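Long-range contact in D-psicose 3-epimerase (Agrobacterium tumefaciens, PDB 2HK0), which probably interconverts D-fructose and D-psicose by metal-dependent epimerisation at the C3 carbon of the ketose: residues M21-Y26 with G259-E264. Sequence-based numbering, arbitrary orientation.
Sequences MKHGIY and GAVIME
Selenomethionine Met21 starts the seam along which strand 22-26 meets strand 260-263, the first and last strands of the eight-stranded parallel barrel, so this pairing closes the TIM barrel. Its CG, set anti to the backbone N (chi1 -169°), lies 3.9 Å from Val261 CG2, and the extended chain carries SE alongside the same methyl before it bends to CE. Lys22 opens the backbone ladder: its N donates to Gly259 O and its O accepts from Val261 N, at 2.8 Å and nearly in line with the carbonyl. His23 turns outward toward helix 289-307, where it touches Leu300, Ser303 and Arg304; its ring runs alongside Val261, with CD2 4.0 Å from Val261 CB, while its backbone pairs with Asp51 and Ile52 on the other edge of the strand. At Gly24 the Ile262 side chain, turned to the barrel interior, lies against the bare backbone, its CD1 3.8 Å from Gly24 CA. The glycine also takes part in two rungs, Gly24 N to Val261 O and Met263 N to Gly24 O; in the second the donor stands 37° out of the carbonyl plane. Ile25 again points to the helix layer and crosses selenomethionine Met263, its CG1 3.7 Å from Met263 CG. Met263 CG sits between its own N and carbonyl carbon (chi1 56°), which keeps it close to the isoleucine, and SE continues to Ile25 CD1. At Tyr26 the ring slants past the aliphatic part of Glu264, whose OE1 makes a weak hydrogen bond to His229. The last rung runs from Tyr26 N to Met263 O at 3.1 Å, and the Ile262 CG2 methyl packs 3.6 Å from that same Tyr26 N.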
loop_
_atom_site.group_PDB
_atom_site.type_symbol
_atom_site.label_atom_id
_atom_site.label_comp_id
_atom_site.label_asym_id
_atom_site.label_seq_id
_atom_site.Cartn_x
_atom_site.Cartn_y
_atom_site.Cartn_z
HETATM N N MSE A 21 -16.444 -19.583 -3.517
HETATM C CA MSE A 21 -16.415 -18.244 -4.191
HETATM C C MSE A 21 -16.294 -18.473 -5.699
HETATM O O MSE A 21 -15.478 -19.278 -6.138
HETATM C CB MSE A 21 -15.223 -17.432 -3.677
HETATM C CG MSE A 21 -15.218 -15.962 -4.066
HETATM SE SE MSE A 21 -13.703 -14.969 -3.264
HETATM C CE MSE A 21 -14.052 -15.352 -1.415
ATOM N N LYS A 22 -17.107 -17.780 -6.487
ATOM C CA LYS A 22 -17.090 -17.947 -7.942
ATOM C C LYS A 22 -16.665 -16.682 -8.675
ATOM O O LYS A 22 -16.936 -15.564 -8.219
ATOM C CB LYS A 22 -18.472 -18.392 -8.443
ATOM C CG LYS A 22 -18.926 -19.740 -7.880
ATOM C CD LYS A 22 -20.181 -20.246 -8.590
ATOM C CE LYS A 22 -20.785 -21.444 -7.874
ATOM N NZ LYS A 22 -21.251 -21.052 -6.513
ATOM N N HIS A 23 -16.021 -16.869 -9.823
ATOM C CA HIS A 23 -15.541 -15.750 -10.610
ATOM C C HIS A 23 -16.222 -15.598 -11.962
ATOM O O HIS A 23 -16.466 -16.581 -12.666
ATOM C CB HIS A 23 -14.028 -15.863 -10.790
ATOM C CG HIS A 23 -13.272 -15.658 -9.518
ATOM N ND1 HIS A 23 -13.242 -16.601 -8.512
ATOM C CD2 HIS A 23 -12.584 -14.588 -9.053
ATOM C CE1 HIS A 23 -12.567 -16.122 -7.483
ATOM N NE2 HIS A 23 -12.159 -14.902 -7.785
ATOM N N GLY A 24 -16.533 -14.353 -12.306
ATOM C CA GLY A 24 -17.179 -14.076 -13.571
ATOM C C GLY A 24 -16.663 -12.797 -14.205
ATOM O O GLY A 24 -15.777 -12.129 -13.673
ATOM N N ILE A 25 -17.218 -12.459 -15.361
ATOM C CA ILE A 25 -16.847 -11.247 -16.066
ATOM C C ILE A 25 -18.083 -10.702 -16.780
ATOM O O ILE A 25 -18.931 -11.475 -17.229
ATOM C CB ILE A 25 -15.745 -11.537 -17.100
ATOM C CG1 ILE A 25 -15.380 -10.253 -17.864
ATOM C CG2 ILE A 25 -16.226 -12.615 -18.064
ATOM C CD1 ILE A 25 -14.011 -10.304 -18.559
ATOM N N TYR A 26 -18.186 -9.379 -16.862
ATOM C CA TYR A 26 -19.290 -8.726 -17.557
ATOM C C TYR A 26 -18.928 -8.784 -19.057
ATOM O O TYR A 26 -17.915 -8.218 -19.462
ATOM C CB TYR A 26 -19.388 -7.274 -17.081
ATOM C CG TYR A 26 -20.610 -6.540 -17.563
ATOM C CD1 TYR A 26 -21.875 -7.119 -17.466
ATOM C CD2 TYR A 26 -20.519 -5.231 -18.029
ATOM C CE1 TYR A 26 -23.024 -6.409 -17.814
ATOM C CE2 TYR A 26 -21.667 -4.504 -18.379
ATOM C CZ TYR A 26 -22.914 -5.100 -18.265
ATOM O OH TYR A 26 -24.053 -4.389 -18.575
ATOM N N GLY A 259 -20.031 -15.737 -2.391
ATOM C CA GLY A 259 -20.801 -15.255 -3.529
ATOM C C GLY A 259 -19.929 -15.098 -4.767
ATOM O O GLY A 259 -18.826 -15.657 -4.843
ATOM N N ALA A 260 -20.411 -14.311 -5.726
ATOM C CA ALA A 260 -19.701 -14.086 -6.977
ATOM C C ALA A 260 -18.795 -12.866 -6.972
ATOM O O ALA A 260 -19.058 -11.874 -6.299
ATOM C CB ALA A 260 -20.702 -13.964 -8.121
ATOM N N VAL A 261 -17.718 -12.957 -7.740
ATOM C CA VAL A 261 -16.770 -11.863 -7.899
ATOM C C VAL A 261 -16.708 -11.671 -9.420
ATOM O O VAL A 261 -16.130 -12.499 -10.127
ATOM C CB VAL A 261 -15.374 -12.239 -7.360
ATOM C CG1 VAL A 261 -14.386 -11.116 -7.654
ATOM C CG2 VAL A 261 -15.449 -12.489 -5.861
ATOM N N ILE A 262 -17.326 -10.600 -9.911
ATOM C CA ILE A 262 -17.374 -10.322 -11.341
ATOM C C ILE A 262 -16.436 -9.191 -11.711
ATOM O O ILE A 262 -16.563 -8.071 -11.182
ATOM C CB ILE A 262 -18.786 -9.861 -11.787
ATOM C CG1 ILE A 262 -19.867 -10.755 -11.164
ATOM C CG2 ILE A 262 -18.864 -9.846 -13.339
ATOM C CD1 ILE A 262 -19.776 -12.218 -11.566
HETATM N N MSE A 263 -15.491 -9.452 -12.607
HETATM C CA MSE A 263 -14.618 -8.355 -13.034
HETATM C C MSE A 263 -15.427 -7.582 -14.086
HETATM O O MSE A 263 -16.056 -8.173 -14.962
HETATM C CB MSE A 263 -13.296 -8.865 -13.615
HETATM C CG MSE A 263 -13.412 -9.830 -14.776
HETATM SE SE MSE A 263 -11.600 -10.401 -15.279
HETATM C CE MSE A 263 -11.115 -11.443 -13.718
ATOM N N GLU A 264 -15.416 -6.260 -13.976
ATOM C CA GLU A 264 -16.180 -5.393 -14.860
ATOM C C GLU A 264 -15.218 -4.409 -15.523
ATOM O O GLU A 264 -15.277 -3.205 -15.297
ATOM C CB GLU A 264 -17.216 -4.658 -14.005
ATOM C CG GLU A 264 -18.165 -3.736 -14.735
ATOM C CD GLU A 264 -19.115 -3.042 -13.763
ATOM O OE1 GLU A 264 -18.631 -2.534 -12.731
ATOM O OE2 GLU A 264 -20.336 -3.006 -14.027
#